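PDB 5LQ5: putative phosphonate binding protein for ABC transporter from Prochlorococcus marinus str. MIT 9301, which binds inorganic phosphite strongly, and methylphosphonate and phosphate only very weakly, probably as the periplasmic solute-binding component of an ABC transporter. Local coordinates for residues 3-8 with 35-40; 94-99 with 170-175; 126-131 with 203-208. All blocks are in the same frame, centred on the assembly; numbering follows the deposited sequence. Where two conformers were deposited one is given.

Interaction 1: residues 3-8 with 35-40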
loop_
_atom_site.group_PDB
_atom_site.type_symbol
_atom_site.label_atom_id
_atom_site.label_comp_id
_atom_site.label_asym_id
_atom_site.label_seq_id
_atom_site.Cartn_x
_atom_site.Cartn_y
_atom_site.Cartn_z
ATOM N N PRO A 3 -17.585 -6.866 19.775
ATOM C CA PRO A 3 -17.371 -5.434 19.861
ATOM C C PRO A 3 -16.304 -4.995 20.854
ATOM O O PRO A 3 -15.901 -3.831 20.798
ATOM C CB PRO A 3 -18.742 -4.909 20.320
ATOM C CG PRO A 3 -19.450 -6.094 20.933
ATOM C CD PRO A 3 -18.597 -7.312 20.751
ATOM N N LYS A 4 -15.872 -5.874 21.761
ATOM C CA LYS A 4 -14.857 -5.464 22.743
ATOM C C LYS A 4 -13.423 -5.734 22.294
ATOM O O LYS A 4 -12.482 -5.379 22.989
ATOM C CB LYS A 4 -15.116 -6.029 24.137
ATOM C CG LYS A 4 -14.109 -5.499 25.165
ATOM C CD LYS A 4 -14.320 -5.947 26.601
ATOM C CE LYS A 4 -13.219 -5.394 27.514
ATOM N NZ LYS A 4 -13.317 -5.762 28.955
ATOM N N VAL A 5 -13.256 -6.334 21.130
ATOM C CA VAL A 5 -11.925 -6.528 20.546
ATOM C C VAL A 5 -11.700 -5.473 19.458
ATOM O O VAL A 5 -12.559 -5.290 18.551
ATOM C CB VAL A 5 -11.796 -7.912 19.909
ATOM C CG1 VAL A 5 -10.417 -8.086 19.289
ATOM C CG2 VAL A 5 -12.057 -9.008 20.943
ATOM N N LEU A 6 -10.567 -4.782 19.540
ATOM C CA LEU A 6 -10.137 -3.842 18.497
ATOM C C LEU A 6 -9.439 -4.659 17.386
ATOM O O LEU A 6 -8.402 -5.247 17.594
ATOM C CB LEU A 6 -9.172 -2.757 19.029
ATOM C CG LEU A 6 -8.806 -1.635 18.052
ATOM C CD1 LEU A 6 -9.969 -0.684 17.811
ATOM C CD2 LEU A 6 -7.604 -0.841 18.564
ATOM N N LYS A 7 -10.014 -4.625 16.201
ATOM C CA LYS A 7 -9.638 -5.513 15.106
ATOM C C LYS A 7 -8.851 -4.695 14.094
ATOM O O LYS A 7 -9.345 -3.726 13.550
ATOM C CB LYS A 7 -10.887 -6.139 14.486
ATOM C CG LYS A 7 -11.688 -7.017 15.464
ATOM C CD LYS A 7 -13.041 -7.408 14.882
ATOM C CE LYS A 7 -14.116 -7.430 15.958
ATOM N NZ LYS A 7 -14.544 -6.060 16.344
ATOM N N VAL A 8 -7.592 -5.063 13.940
ATOM C CA VAL A 8 -6.624 -4.441 13.051
ATOM C C VAL A 8 -6.582 -5.197 11.737
ATOM O O VAL A 8 -6.581 -6.425 11.702
ATOM C CB VAL A 8 -5.222 -4.378 13.696
ATOM C CG1 VAL A 8 -4.128 -3.909 12.737
ATOM C CG2 VAL A 8 -5.232 -3.470 14.924
ATOM N N ASP A 35 -4.828 -0.772 26.851
ATOM C CA ASP A 35 -5.451 -1.676 27.851
ATOM C C ASP A 35 -6.777 -2.254 27.312
ATOM O O ASP A 35 -7.805 -2.269 27.983
ATOM C CB ASP A 35 -5.659 -0.891 29.175
ATOM C CG ASP A 35 -6.513 -1.630 30.213
ATOM O OD1 ASP A 35 -6.855 -2.823 30.067
ATOM O OD2 ASP A 35 -6.864 -0.992 31.206
ATOM N N VAL A 36 -6.743 -2.714 26.071
ATOM C CA VAL A 36 -7.868 -3.435 25.472
ATOM C C VAL A 36 -7.267 -4.561 24.618
ATOM O O VAL A 36 -6.081 -4.513 24.257
ATOM C CB VAL A 36 -8.801 -2.541 24.611
ATOM C CG1 VAL A 36 -9.418 -1.412 25.444
ATOM C CG2 VAL A 36 -8.046 -1.980 23.410
ATOM N N GLU A 37 -8.097 -5.560 24.324
ATOM C CA GLU A 37 -7.747 -6.655 23.402
ATOM C C GLU A 37 -7.651 -6.109 21.988
ATOM O O GLU A 37 -8.551 -5.406 21.532
ATOM C CB GLU A 37 -8.763 -7.799 23.428
ATOM C CG GLU A 37 -8.302 -9.010 24.226
ATOM C CD GLU A 37 -9.104 -10.251 23.897
ATOM O OE1 GLU A 37 -10.340 -10.208 24.058
ATOM O OE2 GLU A 37 -8.502 -11.262 23.471
ATOM N N VAL A 38 -6.543 -6.441 21.331
ATOM C CA VAL A 38 -6.280 -6.061 19.932
ATOM C C VAL A 38 -5.854 -7.319 19.156
ATOM O O VAL A 38 -5.016 -8.102 19.619
ATOM C CB VAL A 38 -5.194 -4.972 19.819
ATOM C CG1 VAL A 38 -5.123 -4.459 18.390
ATOM C CG2 VAL A 38 -5.475 -3.788 20.750
ATOM N N LYS A 39 -6.404 -7.497 17.962
ATOM C CA LYS A 39 -6.162 -8.690 17.148
ATOM C C LYS A 39 -6.022 -8.296 15.671
ATOM O O LYS A 39 -6.868 -7.582 15.149
ATOM C CB LYS A 39 -7.344 -9.656 17.323
ATOM C CG LYS A 39 -7.298 -10.967 16.556
ATOM C CD LYS A 39 -6.432 -12.008 17.233
ATOM C CE LYS A 39 -6.659 -13.371 16.597
ATOM N NZ LYS A 39 -5.385 -14.102 16.426
ATOM N N TYR A 40 -4.932 -8.726 15.033
ATOM C CA TYR A 40 -4.765 -8.572 13.570
ATOM C C TYR A 40 -5.562 -9.676 12.862
ATOM O O TYR A 40 -5.407 -10.870 13.156
ATOM C CB TYR A 40 -3.297 -8.597 13.150
ATOM C CG TYR A 40 -3.054 -8.778 11.659
ATOM C CD1 TYR A 40 -3.643 -7.916 10.717
ATOM C CD2 TYR A 40 -2.178 -9.777 11.184
ATOM C CE1 TYR A 40 -3.409 -8.080 9.368
ATOM C CE2 TYR A 40 -1.945 -9.932 9.840
ATOM C CZ TYR A 40 -2.577 -9.072 8.930
ATOM O OH TYR A 40 -2.374 -9.223 7.567
HETATM O O HOH W 1 -10.767 -5.435 25.287
#

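Interaction 2: residues 94-99 with 170-175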
loop_
_atom_site.group_PDB
_atom_site.type_symbol
_atom_site.label_atom_id
_atom_site.label_comp_id
_atom_site.label_asym_id
_atom_site.label_seq_id
_atom_site.Cartn_x
_atom_site.Cartn_y
_atom_site.Cartn_z
ATOM N N PHE A 94 9.156 1.209 -11.819
ATOM C CA PHE A 94 9.034 0.265 -12.897
ATOM C C PHE A 94 10.296 -0.578 -12.933
ATOM O O PHE A 94 11.406 -0.038 -12.889
ATOM C CB PHE A 94 8.831 0.962 -14.231
ATOM C CG PHE A 94 7.453 1.576 -14.411
ATOM C CD1 PHE A 94 6.505 0.987 -15.220
ATOM C CD2 PHE A 94 7.122 2.757 -13.785
ATOM C CE1 PHE A 94 5.264 1.580 -15.412
ATOM C CE2 PHE A 94 5.869 3.356 -13.947
ATOM C CZ PHE A 94 4.930 2.761 -14.757
ATOM N N VAL A 95 10.130 -1.886 -13.023
ATOM C CA VAL A 95 11.216 -2.845 -13.111
ATOM C C VAL A 95 11.083 -3.695 -14.361
ATOM O O VAL A 95 9.948 -3.954 -14.844
ATOM C CB VAL A 95 11.338 -3.733 -11.877
ATOM C CG1 VAL A 95 11.576 -2.912 -10.630
ATOM C CG2 VAL A 95 10.157 -4.651 -11.701
ATOM N N VAL A 96 12.235 -4.131 -14.877
ATOM C CA VAL A 96 12.300 -4.990 -16.048
ATOM C C VAL A 96 13.195 -6.184 -15.812
ATOM O O VAL A 96 14.142 -6.120 -15.026
ATOM C CB VAL A 96 12.748 -4.257 -17.318
ATOM C CG1 VAL A 96 11.718 -3.205 -17.727
ATOM C CG2 VAL A 96 14.116 -3.610 -17.111
ATOM N N ASN A 97 12.871 -7.279 -16.496
ATOM C CA ASN A 97 13.666 -8.493 -16.458
ATOM C C ASN A 97 14.948 -8.193 -17.260
ATOM O O ASN A 97 14.905 -7.573 -18.325
ATOM C CB ASN A 97 12.917 -9.660 -17.070
ATOM C CG ASN A 97 13.652 -10.974 -16.923
ATOM O OD1 ASN A 97 14.654 -11.200 -17.581
ATOM N ND2 ASN A 97 13.167 -11.843 -16.051
ATOM N N LYS A 98 16.082 -8.616 -16.693
ATOM C CA LYS A 98 17.410 -8.445 -17.336
ATOM C C LYS A 98 17.544 -9.008 -18.720
ATOM O O LYS A 98 18.339 -8.523 -19.518
ATOM C CB LYS A 98 18.454 -9.158 -16.528
ATOM C CG LYS A 98 18.847 -8.341 -15.340
ATOM C CD LYS A 98 19.939 -9.037 -14.577
ATOM C CE LYS A 98 19.771 -8.793 -13.105
ATOM N NZ LYS A 98 20.085 -7.399 -12.742
ATOM N N ASN A 99 16.811 -10.073 -18.983
ATOM C CA ASN A 99 16.869 -10.734 -20.296
ATOM C C ASN A 99 16.470 -9.828 -21.470
ATOM O O ASN A 99 16.777 -10.135 -22.617
ATOM C CB ASN A 99 15.998 -11.988 -20.306
ATOM C CG ASN A 99 16.666 -13.174 -19.618
ATOM O OD1 ASN A 99 16.727 -13.265 -18.376
ATOM N ND2 ASN A 99 17.148 -14.116 -20.426
ATOM N N PHE A 170 6.444 -12.396 -16.642
ATOM C CA PHE A 170 6.237 -11.094 -17.256
ATOM C C PHE A 170 7.588 -10.459 -17.528
ATOM O O PHE A 170 8.588 -10.785 -16.895
ATOM C CB PHE A 170 5.391 -10.185 -16.378
ATOM C CG PHE A 170 3.931 -10.584 -16.332
ATOM C CD1 PHE A 170 2.997 -9.974 -17.141
ATOM C CD2 PHE A 170 3.519 -11.602 -15.502
ATOM C CE1 PHE A 170 1.677 -10.349 -17.110
ATOM C CE2 PHE A 170 2.192 -11.992 -15.456
ATOM C CZ PHE A 170 1.277 -11.350 -16.258
ATOM N N ASP A 171 7.606 -9.561 -18.488
ATOM C CA ASP A 171 8.825 -8.824 -18.848
ATOM C C ASP A 171 9.109 -7.590 -17.977
ATOM O O ASP A 171 10.257 -7.154 -17.834
ATOM C CB ASP A 171 8.718 -8.351 -20.303
ATOM C CG ASP A 171 8.599 -9.478 -21.274
ATOM O OD1 ASP A 171 9.419 -10.420 -21.175
ATOM O OD2 ASP A 171 7.705 -9.419 -22.150
ATOM N N ALA A 172 8.036 -6.995 -17.456
ATOM C CA ALA A 172 8.094 -5.719 -16.772
ATOM C C ALA A 172 6.932 -5.606 -15.820
ATOM O O ALA A 172 5.910 -6.251 -16.024
ATOM C CB ALA A 172 8.049 -4.551 -17.757
ATOM N N GLY A 173 7.084 -4.743 -14.823
ATOM C CA GLY A 173 6.006 -4.438 -13.888
ATOM C C GLY A 173 6.263 -3.174 -13.090
ATOM O O GLY A 173 7.295 -2.517 -13.268
ATOM N N ALA A 174 5.300 -2.792 -12.272
ATOM C CA ALA A 174 5.376 -1.630 -11.415
ATOM C C ALA A 174 4.976 -1.937 -10.014
ATOM O O ALA A 174 4.037 -2.711 -9.779
ATOM C CB ALA A 174 4.524 -0.494 -11.961
ATOM N N LEU A 175 5.653 -1.295 -9.070
ATOM C CA LEU A 175 5.389 -1.540 -7.650
ATOM C C LEU A 175 5.843 -0.405 -6.746
ATOM O O LEU A 175 6.561 0.498 -7.159
ATOM C CB LEU A 175 6.000 -2.869 -7.180
ATOM C CG LEU A 175 7.525 -2.904 -7.163
ATOM C CD1 LEU A 175 7.964 -3.752 -5.979
ATOM C CD2 LEU A 175 8.071 -3.435 -8.479
#

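Interaction 3: residues 126-131 with 203-208. With PO3 (phosphite ion), chain B.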
loop_
_atom_site.group_PDB
_atom_site.type_symbol
_atom_site.label_atom_id
_atom_site.label_comp_id
_atom_site.label_asym_id
_atom_site.label_seq_id
_atom_site.Cartn_x
_atom_site.Cartn_y
_atom_site.Cartn_z
ATOM N N SER A 126 -4.416 -1.140 -6.197
ATOM C CA SER A 126 -3.141 -0.589 -5.637
ATOM C C SER A 126 -2.827 0.814 -6.168
ATOM O O SER A 126 -2.939 1.078 -7.371
ATOM C CB SER A 126 -1.963 -1.512 -5.940
ATOM O OG SER A 126 -0.761 -0.935 -5.450
ATOM N N THR A 127 -2.499 1.715 -5.259
ATOM C CA THR A 127 -2.051 3.050 -5.609
ATOM C C THR A 127 -0.692 3.021 -6.331
ATOM O O THR A 127 -0.563 3.510 -7.466
ATOM C CB THR A 127 -1.949 3.944 -4.346
ATOM O OG1 THR A 127 -3.097 3.703 -3.484
ATOM C CG2 THR A 127 -1.902 5.421 -4.768
ATOM N N SER A 128 0.294 2.457 -5.633
ATOM C CA SER A 128 1.681 2.388 -6.118
ATOM C C SER A 128 1.971 1.274 -7.127
ATOM O O SER A 128 2.961 1.315 -7.849
ATOM C CB SER A 128 2.629 2.288 -4.943
ATOM O OG SER A 128 2.532 1.043 -4.273
ATOM N N GLY A 129 1.055 0.315 -7.189
ATOM C CA GLY A 129 1.204 -0.835 -8.067
ATOM C C GLY A 129 0.270 -0.837 -9.258
ATOM O O GLY A 129 0.412 -1.649 -10.146
ATOM N N ARG A 130 -0.672 0.096 -9.286
ATOM C CA ARG A 130 -1.616 0.147 -10.408
ATOM C C ARG A 130 -2.035 1.556 -10.791
ATOM O O ARG A 130 -1.807 1.960 -11.922
ATOM C CB ARG A 130 -2.851 -0.718 -10.172
ATOM C CG ARG A 130 -3.727 -0.912 -11.403
ATOM C CD ARG A 130 -4.745 0.191 -11.588
ATOM N NE ARG A 130 -5.417 0.065 -12.890
ATOM C CZ ARG A 130 -6.427 -0.773 -13.159
ATOM N NH1 ARG A 130 -6.966 -1.517 -12.209
ATOM N NH2 ARG A 130 -6.913 -0.852 -14.405
ATOM N N LEU A 131 -2.691 2.280 -9.880
ATOM C CA LEU A 131 -3.325 3.547 -10.223
ATOM C C LEU A 131 -2.303 4.532 -10.774
ATOM O O LEU A 131 -2.475 5.091 -11.880
ATOM C CB LEU A 131 -4.067 4.141 -9.027
ATOM C CG LEU A 131 -4.911 5.373 -9.369
ATOM C CD1 LEU A 131 -6.186 4.997 -10.123
ATOM C CD2 LEU A 131 -5.207 6.212 -8.115
ATOM N N TYR A 203 3.520 11.123 -5.053
ATOM C CA TYR A 203 2.069 11.164 -4.831
ATOM C C TYR A 203 1.818 10.726 -3.366
ATOM O O TYR A 203 2.727 10.269 -2.692
ATOM C CB TYR A 203 1.290 10.281 -5.860
ATOM C CG TYR A 203 1.822 8.886 -5.929
ATOM C CD1 TYR A 203 1.395 7.936 -4.998
ATOM C CD2 TYR A 203 2.804 8.519 -6.867
ATOM C CE1 TYR A 203 1.906 6.655 -5.008
ATOM C CE2 TYR A 203 3.314 7.226 -6.890
ATOM C CZ TYR A 203 2.872 6.302 -5.937
ATOM O OH TYR A 203 3.381 5.021 -5.912
ATOM N N VAL A 204 0.569 10.831 -2.904
ATOM C CA VAL A 204 0.224 10.429 -1.517
ATOM C C VAL A 204 -0.193 8.953 -1.505
ATOM O O VAL A 204 -0.808 8.493 -2.450
ATOM C CB VAL A 204 -0.901 11.295 -0.908
ATOM C CG1 VAL A 204 -2.247 11.005 -1.533
ATOM C CG2 VAL A 204 -0.981 11.078 0.577
ATOM N N ASP A 205 0.096 8.222 -0.428
ATOM C CA ASP A 205 -0.253 6.798 -0.396
ATOM C C ASP A 205 -0.795 6.329 0.966
ATOM O O ASP A 205 -1.978 6.573 1.293
ATOM C CB ASP A 205 0.887 5.941 -0.966
ATOM C CG ASP A 205 0.416 4.523 -1.396
ATOM O OD1 ASP A 205 -0.761 4.145 -1.120
ATOM O OD2 ASP A 205 1.195 3.821 -2.092
ATOM N N TYR A 206 0.007 5.572 1.712
ATOM C CA TYR A 206 -0.554 4.780 2.796
ATOM C C TYR A 206 -1.010 5.589 3.990
ATOM O O TYR A 206 -0.450 6.643 4.297
ATOM C CB TYR A 206 0.440 3.735 3.286
ATOM C CG TYR A 206 0.806 2.647 2.310
ATOM C CD1 TYR A 206 0.264 1.386 2.453
ATOM C CD2 TYR A 206 1.743 2.834 1.302
ATOM C CE1 TYR A 206 0.594 0.346 1.612
ATOM C CE2 TYR A 206 2.091 1.795 0.420
ATOM C CZ TYR A 206 1.542 0.545 0.600
ATOM O OH TYR A 206 1.929 -0.462 -0.291
ATOM N N HIS A 207 -2.028 5.074 4.672
ATOM C CA HIS A 207 -2.563 5.685 5.881
ATOM C C HIS A 207 -3.455 4.773 6.685
ATOM O O HIS A 207 -4.088 3.858 6.138
ATOM C CB HIS A 207 -3.304 6.980 5.545
ATOM C CG HIS A 207 -4.474 6.829 4.617
ATOM N ND1 HIS A 207 -4.337 6.562 3.269
ATOM C CD2 HIS A 207 -5.797 6.994 4.829
ATOM C CE1 HIS A 207 -5.536 6.532 2.709
ATOM N NE2 HIS A 207 -6.435 6.798 3.633
ATOM N N TRP A 208 -3.461 5.016 7.993
ATOM C CA TRP A 208 -4.354 4.365 8.921
ATOM C C TRP A 208 -5.708 5.025 8.907
ATOM O O TRP A 208 -5.806 6.239 8.997
ATOM C CB TRP A 208 -3.832 4.428 10.351
ATOM C CG TRP A 208 -2.655 3.543 10.661
ATOM C CD1 TRP A 208 -1.345 3.921 10.865
ATOM C CD2 TRP A 208 -2.701 2.127 10.875
ATOM N NE1 TRP A 208 -0.592 2.817 11.148
ATOM C CE2 TRP A 208 -1.395 1.711 11.179
ATOM C CE3 TRP A 208 -3.715 1.178 10.810
ATOM C CZ2 TRP A 208 -1.088 0.379 11.429
ATOM C CZ3 TRP A 208 -3.415 -0.141 11.077
ATOM C CH2 TRP A 208 -2.113 -0.527 11.373
HETATM P P PO3 B . -0.798 0.659 -2.300
HETATM O O1 PO3 B . 0.299 1.602 -2.895
HETATM O O2 PO3 B . -2.284 1.155 -2.530
HETATM O O3 PO3 B . -0.604 -0.806 -2.782
#

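Interaction 1: residues 3-8 with 35-40
Val8 and Val38 meet through one methyl each on the face of the sheet that helix 16-34 covers, CG2 of Val8 lying 3.6 Å from CG1 of Val38. The first torsions choose these methyls: in Val38, CG1 is set opposite the backbone N (chi1 -171°), which brings it over the neighbouring strand, whereas Val8 offers the branch that lies beside its own N. Leu6, on the same face, adds a looser touch of its CB on Val38 CG2, and Leu6 and Val36 both also pack against Phe218 of helix 214-218. Tyr40 completes this row. It presents its ring edge to Val8 O, which lies near the ring plane, 3.4 Å from CD1; the ring also meets that of Phe23, and the Tyr40 hydroxyl is bonded to Gln16.

The other face carries Val5, Lys7, Glu37 and Lys39. Val5 CG1 runs alongside Lys39 CB at 4.0 Å, both side chains pointing the same way, while Val5 CG2 approaches the carboxylate oxygen OE1 of Glu37. Lys7 folds back along its own strand and gives NZ to Val5 O (3.1 Å), a grip shared with Asn2 O.

Between the backbones, Leu6 N donates to Glu37 O, Lys39 N to Leu6 O, and Val8 N to Lys39 O (2.9 Å). Before Leu6, a water accepts from Glu37 N and donates to Lys4 O, bridging the two segments. Strand 37-40 is the outermost strand here, paired parallel to 5-10 after the intervening helix 16-34: a beta-alpha-beta crossover at the edge of one lobe of a periplasmic binding protein.

Interaction 2: residues 94-99 with 170-175
A methyl group sits almost squarely on an aromatic ring: Ala174 CB lies over the centre of one face of Phe94, 4.1 Å from the centroid and only 11° off the ring normal, a CH-pi contact. In Phe94, CG stands anti to the carbonyl carbon (chi1 -73°), which sets the ring with one face against Ala174 CB. Further along the same face of the sheet, Val96 CG1 meets Ala172 CB at 3.9 Å. Phe119 of the next strand and Pro133 of helix 127-139 pack about this side.

On the opposite face Gly173 contributes no side chain. There the end of Leu175 comes near Val95, the two side chains crossing at about a right angle with Leu175 CD2 4.0 Å from Val95 CG2.

The backbones are joined by a reciprocal pair of bonds between Val95 and Gly173, Val95 N to Gly173 O at 2.9 Å and Gly173 N to Val95 O at 3.0 Å, and by Asn97 N to Asp171 O. Where strand 94-97 ends, Asn97 OD1 accepts from Asn99 N (2.8 Å), in the carbonyl plane, forming an Asx turn, and Asn97 ND2 donates to Val165 O. Asp171 is held by a salt bridge to Arg118. Strand 92-97 thus runs antiparallel to 172-176 inside the mixed five-stranded sheet of the second lobe of the binding-protein fold.

Interaction 3: residues 126-131 with 203-208
The phosphite pocket is closed here between the start of helix 127-139 and the loop leading into strand 207-210, where Thr127 and Asp205 meet beside the ion. Thr127 OG1 stands 3.4 Å from Asp205 OD1, the two side chains sliding past one another in opposite directions. Both polar ends are also bonded by backbone N-H groups at the start of helix 65-74: Leu66 N to Thr127 OG1 and Gly65 N to Asp205 OD1. The second carboxylate oxygen, Asp205 OD2, comes within 2.5 Å of phosphite O1, a distance so short that an acid group probably holds a proton here.

Phosphite O2 is gripped twice by Thr127, through N and through OG1 at 2.8 Å; OG1 can reach it because it lies beside the residue's own N (chi1 -42°). Ser128 likewise uses both N and OG on O1, with OG at 2.7 Å. Ser126 OG donates to O3 and at the same time accepts from Gly129 N (2.8 Å), capping the helix. This is the helix N-terminus used as an anion site, as in other oxyanion-binding periplasmic proteins, where backbone N-H groups and the helix end probably help to offset the ligand's negative charge; Tyr46 and His158 also hydrogen-bond the ion.

Tyr203 packs on Ser128 and Thr127 from the loop side. Its OH comes to 3.0 Å from Ser128 CB and is bonded to Ser92, while CE1 lies near the methyl CG2 of Thr127. Tyr206 approaches the phosphite obliquely, its OH 3.6 Å from P and held by Asp13 and Asn176. Next along the chain, His207 ND1 donates to Asp205 O, in the plane of both the carbonyl and the ring.

The three contacts follow the long axis of the two-lobed binding protein, with interactions 1 and 2 on opposite sides of the chain's centre, their centres 40 Å apart and nearest atoms about 18 Å apart. Interaction 3 lies near the middle and holds five of the eight pocket residues. It shares a sheet with interaction 1, which it touches where Val8 CG1 packs on Trp208 CH2 at 4.2 Å; the Tyr40 side chain is still about 13 Å from the phosphite. Interaction 2, in the other sheet, comes within about 4 Å of interaction 3 at the nearest atoms without touching it, and the Leu175 side chain is about 8 Å from the ion.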